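PDB 5L9G: periplasmic binding protein from Agrobacterium tumefaciens str. B6, which binds the plant-tumour opine mannopine and probably delivers it to an ABC transporter for uptake across the inner membrane. Local coordinates for residues A141-V146 with V220-T225; M162-A167 with V318-D323; T172-V177 with F244-L249. All blocks are in the same frame, centred on the assembly; numbering follows the deposited sequence.

Interaction 1 (A141-V146 with V220-T225); sequences ADFFDV and VDMIIT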
loop_
_atom_site.group_PDB
_atom_site.type_symbol
_atom_site.label_atom_id
_atom_site.label_comp_id
_atom_site.label_asym_id
_atom_site.label_seq_id
_atom_site.Cartn_x
_atom_site.Cartn_y
_atom_site.Cartn_z
ATOM N N ALA A 141 16.327 6.572 10.363
ATOM C CA ALA A 141 17.722 7.008 10.528
ATOM C C ALA A 141 18.608 5.739 10.534
ATOM O O ALA A 141 19.581 5.678 9.784
ATOM C CB ALA A 141 17.892 7.801 11.832
ATOM N N ASP A 142 18.198 4.697 11.285
ATOM C CA ASP A 142 18.915 3.412 11.370
ATOM C C ASP A 142 18.957 2.720 10.014
ATOM O O ASP A 142 20.006 2.216 9.621
ATOM C CB ASP A 142 18.252 2.469 12.389
ATOM C CG ASP A 142 18.443 2.772 13.857
ATOM O OD1 ASP A 142 19.312 3.616 14.182
ATOM O OD2 ASP A 142 17.787 2.091 14.694
ATOM N N PHE A 143 17.809 2.685 9.300
ATOM C CA PHE A 143 17.724 2.034 7.989
ATOM C C PHE A 143 18.758 2.649 7.027
ATOM O O PHE A 143 19.407 1.921 6.275
ATOM C CB PHE A 143 16.315 2.200 7.411
ATOM C CG PHE A 143 16.078 1.348 6.186
ATOM C CD1 PHE A 143 16.365 1.833 4.908
ATOM C CD2 PHE A 143 15.575 0.058 6.307
ATOM C CE1 PHE A 143 16.157 1.037 3.773
ATOM C CE2 PHE A 143 15.342 -0.729 5.170
ATOM C CZ PHE A 143 15.663 -0.248 3.918
ATOM N N PHE A 144 18.923 3.982 7.073
ATOM C CA PHE A 144 19.822 4.686 6.150
ATOM C C PHE A 144 21.263 4.722 6.648
ATOM O O PHE A 144 22.142 5.213 5.938
ATOM C CB PHE A 144 19.278 6.112 5.873
ATOM C CG PHE A 144 18.143 6.171 4.870
ATOM C CD1 PHE A 144 16.886 5.640 5.176
ATOM C CD2 PHE A 144 18.311 6.811 3.647
ATOM C CE1 PHE A 144 15.832 5.705 4.256
ATOM C CE2 PHE A 144 17.251 6.899 2.738
ATOM C CZ PHE A 144 16.023 6.326 3.037
ATOM N N ASP A 145 21.508 4.192 7.850
ATOM C CA ASP A 145 22.840 4.225 8.472
ATOM C C ASP A 145 23.648 2.979 8.110
ATOM O O ASP A 145 23.643 1.992 8.852
ATOM C CB ASP A 145 22.732 4.417 9.989
ATOM C CG ASP A 145 24.047 4.812 10.654
ATOM O OD1 ASP A 145 25.124 4.556 10.053
ATOM O OD2 ASP A 145 24.003 5.340 11.787
ATOM N N VAL A 146 24.385 3.059 6.995
ATOM C CA VAL A 146 25.183 1.948 6.450
ATOM C C VAL A 146 26.430 1.674 7.311
ATOM O O VAL A 146 26.937 0.548 7.317
ATOM C CB VAL A 146 25.493 2.159 4.944
ATOM C CG1 VAL A 146 26.293 0.993 4.359
ATOM C CG2 VAL A 146 24.197 2.343 4.152
ATOM N N VAL A 220 18.016 -10.275 1.445
ATOM C CA VAL A 220 18.259 -8.889 1.854
ATOM C C VAL A 220 18.540 -8.863 3.344
ATOM O O VAL A 220 18.130 -9.795 4.052
ATOM C CB VAL A 220 17.092 -7.923 1.463
ATOM C CG1 VAL A 220 16.890 -7.895 -0.048
ATOM C CG2 VAL A 220 15.793 -8.276 2.194
ATOM N N ASP A 221 19.166 -7.778 3.838
ATOM C CA ASP A 221 19.423 -7.631 5.275
ATOM C C ASP A 221 18.351 -6.799 5.938
ATOM O O ASP A 221 18.043 -6.968 7.111
ATOM C CB ASP A 221 20.836 -7.096 5.528
ATOM C CG ASP A 221 21.889 -8.073 5.037
ATOM O OD1 ASP A 221 21.772 -9.282 5.346
ATOM O OD2 ASP A 221 22.773 -7.651 4.285
ATOM N N MET A 222 17.781 -5.869 5.180
ATOM C CA MET A 222 16.690 -5.024 5.677
ATOM C C MET A 222 15.894 -4.560 4.477
ATOM O O MET A 222 16.430 -4.509 3.369
ATOM C CB MET A 222 17.186 -3.851 6.536
ATOM C CG MET A 222 18.155 -2.929 5.793
ATOM S SD MET A 222 18.678 -1.583 6.887
ATOM C CE MET A 222 19.987 -2.389 7.875
ATOM N N ILE A 223 14.614 -4.234 4.696
ATOM C CA ILE A 223 13.706 -3.887 3.592
ATOM C C ILE A 223 12.610 -2.985 4.104
ATOM O O ILE A 223 12.144 -3.144 5.238
ATOM C CB ILE A 223 13.110 -5.205 2.951
ATOM C CG1 ILE A 223 12.147 -4.935 1.778
ATOM C CG2 ILE A 223 12.411 -6.129 4.006
ATOM C CD1 ILE A 223 11.768 -6.215 0.995
ATOM N N ILE A 224 12.193 -2.044 3.258
ATOM C CA ILE A 224 10.997 -1.263 3.523
ATOM C C ILE A 224 9.935 -1.862 2.608
ATOM O O ILE A 224 10.056 -1.796 1.375
ATOM C CB ILE A 224 11.136 0.261 3.309
ATOM C CG1 ILE A 224 12.230 0.860 4.225
ATOM C CG2 ILE A 224 9.760 0.927 3.576
ATOM C CD1 ILE A 224 12.713 2.258 3.792
ATOM N N THR A 225 8.912 -2.471 3.210
ATOM C CA THR A 225 7.801 -3.049 2.435
ATOM C C THR A 225 6.524 -3.057 3.311
ATOM O O THR A 225 6.506 -2.506 4.416
ATOM C CB THR A 225 8.185 -4.420 1.780
ATOM O OG1 THR A 225 7.177 -4.815 0.833
ATOM C CG2 THR A 225 8.408 -5.531 2.818
#
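F143 O accepts a hydrogen bond from R153 NE; M222 SD merely lies close by, 3.6 Å from F143 O. From the same residue the phenyl ring reaches over to the strand. With CG anti to the backbone N, it leaves the helix and inserts between the side chains of M222 and I224. One face carries sulfur: M222 SD stands 4.0 Å from the centroid of the F143 ring and 28° off its normal, a Met-aromatic contact. M222 CG stands between the backbone N and the carbonyl carbon (chi1 59°) and chi2 is extended, which carries SD over the ring nearest CD2; the bend at chi3 turns only the methyl, away from the ring. Against the opposite face lies I224 CG1, 3.7 Å from the F143 centroid and 18° off the normal, a CH-pi contact, while I224 CD1 reaches F143 CE1 at 3.7 Å. The alternation of a beta strand explains the pairing. M222 and I224 project to the helix side of strand 222-226, whereas I223 between them faces the other way, onto helix 208-216 and W205. Helix 140-144 thus packs on one side of the mixed sheet, in which this strand runs between 115-128 and 153-156. A flat aromatic suits the gap between residues two apart because it offers a face to each. Its edge points at the backbone between them, F143 CE2 lying 3.6 Å from I223 N near the ring plane. Neighbouring L155 and F149 add apolar surface, the first touching F143 and the second M222.

Interaction 2 (M162-A167 with V318-D323); sequences MIEAAA and VQYSVD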
loop_
_atom_site.group_PDB
_atom_site.type_symbol
_atom_site.label_atom_id
_atom_site.label_comp_id
_atom_site.label_asym_id
_atom_site.label_seq_id
_atom_site.Cartn_x
_atom_site.Cartn_y
_atom_site.Cartn_z
ATOM N N MET A 162 8.665 5.899 0.030
ATOM C CA MET A 162 10.128 5.934 -0.152
ATOM C C MET A 162 10.706 7.345 -0.007
ATOM O O MET A 162 11.744 7.513 0.645
ATOM C CB MET A 162 10.538 5.289 -1.493
ATOM C CG MET A 162 9.899 3.904 -1.736
ATOM S SD MET A 162 10.428 2.667 -0.500
ATOM C CE MET A 162 8.880 2.218 0.209
ATOM N N ILE A 163 10.045 8.360 -0.603
ATOM C CA ILE A 163 10.470 9.768 -0.487
ATOM C C ILE A 163 10.369 10.195 0.988
ATOM O O ILE A 163 11.292 10.803 1.525
ATOM C CB ILE A 163 9.625 10.713 -1.401
ATOM C CG1 ILE A 163 9.617 10.254 -2.898
ATOM C CG2 ILE A 163 10.040 12.189 -1.247
ATOM C CD1 ILE A 163 10.973 10.247 -3.664
ATOM N N GLU A 164 9.237 9.857 1.624
ATOM C CA GLU A 164 8.968 10.180 3.030
ATOM C C GLU A 164 9.968 9.498 3.952
ATOM O O GLU A 164 10.359 10.110 4.958
ATOM C CB GLU A 164 7.536 9.800 3.417
ATOM C CG GLU A 164 6.444 10.518 2.637
ATOM C CD GLU A 164 5.909 9.734 1.444
ATOM O OE1 GLU A 164 4.692 9.824 1.169
ATOM O OE2 GLU A 164 6.707 9.048 0.769
ATOM N N ALA A 165 10.398 8.243 3.606
ATOM C CA ALA A 165 11.388 7.477 4.388
ATOM C C ALA A 165 12.690 8.281 4.474
ATOM O O ALA A 165 13.253 8.405 5.550
ATOM C CB ALA A 165 11.647 6.113 3.741
ATOM N N ALA A 166 13.121 8.873 3.349
ATOM C CA ALA A 166 14.322 9.698 3.278
ATOM C C ALA A 166 14.177 10.959 4.139
ATOM O O ALA A 166 15.119 11.293 4.866
ATOM C CB ALA A 166 14.629 10.063 1.840
ATOM N N ALA A 167 12.989 11.621 4.103
ATOM C CA ALA A 167 12.706 12.811 4.930
ATOM C C ALA A 167 12.856 12.437 6.417
ATOM O O ALA A 167 13.562 13.132 7.139
ATOM C CB ALA A 167 11.306 13.334 4.655
ATOM N N VAL A 318 3.189 5.463 16.596
ATOM C CA VAL A 318 4.579 5.533 16.122
ATOM C C VAL A 318 4.676 5.666 14.600
ATOM O O VAL A 318 5.776 5.596 14.038
ATOM C CB VAL A 318 5.449 4.369 16.660
ATOM C CG1 VAL A 318 5.561 4.456 18.187
ATOM C CG2 VAL A 318 4.922 2.999 16.201
ATOM N N GLN A 319 3.520 5.910 13.952
ATOM C CA GLN A 319 3.423 6.064 12.508
ATOM C C GLN A 319 2.998 7.486 12.146
ATOM O O GLN A 319 2.728 8.321 13.011
ATOM C CB GLN A 319 2.377 5.059 11.938
ATOM C CG GLN A 319 2.804 3.601 12.038
ATOM C CD GLN A 319 1.783 2.705 11.405
ATOM O OE1 GLN A 319 1.754 2.536 10.178
ATOM N NE2 GLN A 319 0.865 2.184 12.220
ATOM N N TYR A 320 2.958 7.764 10.855
ATOM C CA TYR A 320 2.413 9.014 10.333
ATOM C C TYR A 320 1.558 8.560 9.133
ATOM O O TYR A 320 1.888 7.547 8.511
ATOM C CB TYR A 320 3.526 10.011 9.929
ATOM C CG TYR A 320 4.253 9.575 8.681
ATOM C CD1 TYR A 320 5.192 8.547 8.722
ATOM C CD2 TYR A 320 3.915 10.101 7.437
ATOM C CE1 TYR A 320 5.798 8.077 7.564
ATOM C CE2 TYR A 320 4.490 9.615 6.269
ATOM C CZ TYR A 320 5.453 8.623 6.343
ATOM O OH TYR A 320 6.028 8.139 5.200
ATOM N N SER A 321 0.467 9.278 8.833
ATOM C CA SER A 321 -0.410 8.909 7.715
ATOM C C SER A 321 0.097 9.431 6.382
ATOM O O SER A 321 0.621 10.550 6.317
ATOM C CB SER A 321 -1.830 9.406 7.949
ATOM O OG SER A 321 -2.491 8.653 8.949
ATOM N N VAL A 322 -0.099 8.644 5.301
ATOM C CA VAL A 322 0.239 9.118 3.945
ATOM C C VAL A 322 -0.604 10.385 3.678
ATOM O O VAL A 322 -1.738 10.469 4.161
ATOM C CB VAL A 322 0.014 8.007 2.863
ATOM C CG1 VAL A 322 -1.454 7.588 2.768
ATOM C CG2 VAL A 322 0.552 8.414 1.488
ATOM N N ASP A 323 -0.061 11.360 2.939
ATOM C CA ASP A 323 -0.819 12.556 2.621
ATOM C C ASP A 323 -1.124 12.592 1.134
ATOM O O ASP A 323 -0.249 12.947 0.343
ATOM C CB ASP A 323 -0.109 13.848 3.079
ATOM C CG ASP A 323 -0.930 15.125 2.922
ATOM O OD1 ASP A 323 -2.080 15.045 2.398
ATOM O OD2 ASP A 323 -0.426 16.193 3.301
#
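The side chains of E164 and Y320 are brought together by their torsions. In E164, CG lies anti to the carbonyl carbon and the chain then bends at chi2 (96°), which folds the carboxylate back toward the start of its own helix. In Y320, CG sits between the backbone N and carbonyl carbon (chi1 71°), and the ring extends from the strand toward the helix. The two side chains meet at about a right angle. E164 CG is 3.5 Å from Y320 OH; the still closer approach at E164 CB is doubtful in detail. The plane of the carboxylate is turned 52° from that of the ring. V322 comes near only loosely, its CG2 lying 4.4 Å from E164 OE1.

Three hydrogen bonds satisfy the buried carboxyl group: OE1 with Y178 OH and W327 NE1, OE2 with G161 N, just ahead of helix 162-169. That position near the N-terminal end of a helix would be expected to stabilise any negative charge. Glutamate suits the place because its two oxygens can serve all three partners. Y178 OH also bonds D323 N, connecting the carboxyl group to the other segment indirectly, and D323 caps the following helix through N325 N. The contact lies near the ligand site: the side chain of V322 is about 7 Å from a bound calcium ion and about 9 Å from the bound mannopine.

Helix 162-169 packs against strand 320-321, which pairs in parallel with 240-256; helix 177-180 packs beside both segments, and helix 184-197 covers I163 and A166.

Interaction 3 (T172-V177 with F244-L249); sequences TPRDKV and FNDAQL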
loop_
_atom_site.group_PDB
_atom_site.type_symbol
_atom_site.label_atom_id
_atom_site.label_comp_id
_atom_site.label_asym_id
_atom_site.label_seq_id
_atom_site.Cartn_x
_atom_site.Cartn_y
_atom_site.Cartn_z
ATOM N N THR A 172 13.580 14.504 10.205
ATOM C CA THR A 172 12.295 15.201 10.207
ATOM C C THR A 172 11.348 14.497 11.182
ATOM O O THR A 172 11.142 13.303 11.036
ATOM C CB THR A 172 11.689 15.227 8.785
ATOM O OG1 THR A 172 12.645 15.779 7.881
ATOM C CG2 THR A 172 10.396 16.024 8.718
ATOM N N PRO A 173 10.725 15.213 12.146
ATOM C CA PRO A 173 9.750 14.538 13.030
ATOM C C PRO A 173 8.579 13.971 12.200
ATOM O O PRO A 173 8.226 14.546 11.159
ATOM C CB PRO A 173 9.299 15.652 13.985
ATOM C CG PRO A 173 10.344 16.729 13.862
ATOM C CD PRO A 173 10.833 16.653 12.457
ATOM N N ARG A 174 8.020 12.815 12.621
ATOM C CA ARG A 174 6.916 12.155 11.910
ATOM C C ARG A 174 5.754 13.083 11.583
ATOM O O ARG A 174 5.171 12.969 10.508
ATOM C CB ARG A 174 6.406 10.935 12.691
ATOM C CG ARG A 174 7.323 9.737 12.565
ATOM C CD ARG A 174 6.730 8.504 13.202
ATOM N NE ARG A 174 6.668 8.570 14.668
ATOM C CZ ARG A 174 7.546 7.997 15.487
ATOM N NH1 ARG A 174 8.599 7.352 15.000
ATOM N NH2 ARG A 174 7.377 8.064 16.801
ATOM N N ASP A 175 5.420 14.009 12.505
ATOM C CA ASP A 175 4.304 14.931 12.297
ATOM C C ASP A 175 4.639 16.101 11.339
ATOM O O ASP A 175 3.770 16.939 11.067
ATOM C CB ASP A 175 3.776 15.433 13.660
ATOM C CG ASP A 175 4.747 16.266 14.497
ATOM O OD1 ASP A 175 5.985 16.142 14.291
ATOM O OD2 ASP A 175 4.276 17.007 15.382
ATOM N N LYS A 176 5.900 16.177 10.861
ATOM C CA LYS A 176 6.382 17.247 9.971
ATOM C C LYS A 176 6.867 16.724 8.591
ATOM O O LYS A 176 7.403 17.502 7.799
ATOM C CB LYS A 176 7.485 18.088 10.645
ATOM C CG LYS A 176 7.093 18.706 11.986
ATOM C CD LYS A 176 6.695 20.159 11.858
ATOM C CE LYS A 176 6.412 20.793 13.202
ATOM N NZ LYS A 176 5.084 20.392 13.747
ATOM N N VAL A 177 6.700 15.426 8.306
ATOM C CA VAL A 177 7.146 14.846 7.031
ATOM C C VAL A 177 6.741 15.699 5.821
ATOM O O VAL A 177 7.579 16.033 4.976
ATOM C CB VAL A 177 6.668 13.366 6.859
ATOM C CG1 VAL A 177 6.881 12.867 5.431
ATOM C CG2 VAL A 177 7.369 12.445 7.844
ATOM N N PHE A 244 6.744 -1.032 13.747
ATOM C CA PHE A 244 5.858 -0.026 13.152
ATOM C C PHE A 244 6.481 1.372 13.350
ATOM O O PHE A 244 5.906 2.357 12.870
ATOM C CB PHE A 244 4.456 -0.065 13.792
ATOM C CG PHE A 244 3.609 -1.224 13.306
ATOM C CD1 PHE A 244 2.859 -1.119 12.139
ATOM C CD2 PHE A 244 3.545 -2.410 14.029
ATOM C CE1 PHE A 244 2.068 -2.195 11.692
ATOM C CE2 PHE A 244 2.764 -3.481 13.580
ATOM C CZ PHE A 244 2.031 -3.370 12.417
ATOM N N ASN A 245 7.635 1.472 14.083
ATOM C CA ASN A 245 8.276 2.781 14.297
ATOM C C ASN A 245 8.676 3.395 12.951
ATOM O O ASN A 245 9.309 2.710 12.141
ATOM C CB ASN A 245 9.513 2.665 15.195
ATOM C CG ASN A 245 10.011 4.021 15.629
ATOM O OD1 ASN A 245 9.284 4.796 16.269
ATOM N ND2 ASN A 245 11.205 4.389 15.180
ATOM N N ASP A 246 8.258 4.647 12.699
ATOM C CA ASP A 246 8.516 5.370 11.432
ATOM C C ASP A 246 7.796 4.769 10.225
ATOM O O ASP A 246 8.131 5.096 9.078
ATOM C CB ASP A 246 10.027 5.507 11.138
ATOM C CG ASP A 246 10.730 6.595 11.900
ATOM O OD1 ASP A 246 10.029 7.479 12.472
ATOM O OD2 ASP A 246 11.978 6.595 11.902
ATOM N N ALA A 247 6.809 3.881 10.456
ATOM C CA ALA A 247 6.079 3.322 9.323
ATOM C C ALA A 247 5.043 4.346 8.804
ATOM O O ALA A 247 4.613 5.245 9.534
ATOM C CB ALA A 247 5.388 2.020 9.717
ATOM N N GLN A 248 4.663 4.211 7.539
ATOM C CA GLN A 248 3.652 5.067 6.937
ATOM C C GLN A 248 2.331 4.302 6.957
ATOM O O GLN A 248 2.260 3.171 6.463
ATOM C CB GLN A 248 4.026 5.426 5.493
ATOM C CG GLN A 248 2.993 6.337 4.809
ATOM C CD GLN A 248 3.391 6.614 3.389
ATOM O OE1 GLN A 248 3.975 7.636 3.109
ATOM N NE2 GLN A 248 3.243 5.683 2.492
ATOM N N LEU A 249 1.287 4.930 7.527
ATOM C CA LEU A 249 -0.054 4.341 7.595
ATOM C C LEU A 249 -0.751 4.666 6.280
ATOM O O LEU A 249 -1.012 5.837 5.978
ATOM C CB LEU A 249 -0.809 4.911 8.827
ATOM C CG LEU A 249 -2.288 4.515 9.023
ATOM C CD1 LEU A 249 -2.455 3.017 9.109
ATOM C CD2 LEU A 249 -2.851 5.166 10.284
#
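A type II beta turn from F244 to A247, where the long strand 240-256 rounds a corner, presents N245 and D246 to R174. The turn is closed by the backbone bond from A247 N to F244 O, 3.0 Å long. D246 takes its third position with a positive phi, a conformation that aspartate tolerates better than most residues with a side chain.

R174 stands in the loop between helices 162-169 and 177-180. Its chain runs out extended and then bends at chi3 (-70°), which turns the guanidinium to the two side chains of the corner. NH1 does the work for both. R174 NH1 donates to D246 OD1 at 2.9 Å, with an N-H...O angle of 147°, and the pair is a salt bridge. The oxygen lies near the guanidinium plane, at its edge, although the arginine approaches from well above the carboxylate plane. The second bond, from R174 NH1 to N245 OD1, is equally short at 2.9 Å but weak, since its angle is 127°; the amide stands almost perpendicular to the guanidinium. Nearer the backbone, R174 CD lies 3.5 Å from D246 OD1, and the arginine chain also rests on Y320 and L168.

The other halves of both acceptors are engaged across a third piece of chain: N245 ND2 bonds K138 O, and D246 OD2 takes the N-H of M140, where helix 140-144 begins. D246 is therefore held between an arginine and a helix N terminus, both of which would be expected to keep the carboxylate ionised.

From the N terminus, the chain opens interaction 1 at 141-146, interaction 2 at 162-167 and interaction 3 at 172-177. Segment 220-225, on strand 222-226, closes interaction 1 first; 244-249 then closes interaction 3, and 318-323 closes interaction 2 last. The loop of interaction 3 thus lies wholly within that of interaction 2, while interaction 1 crosses both. All three set helices or loops against the same mixed sheet. Interactions 2 and 3 are immediate neighbours: strands 320-321 and 240-256 pair there, and T172 OG1 bonds A167 O near the C-terminal end of helix 162-169. Interaction 1 joins interaction 2 by packing, with I224 against M162 and F144 against A166.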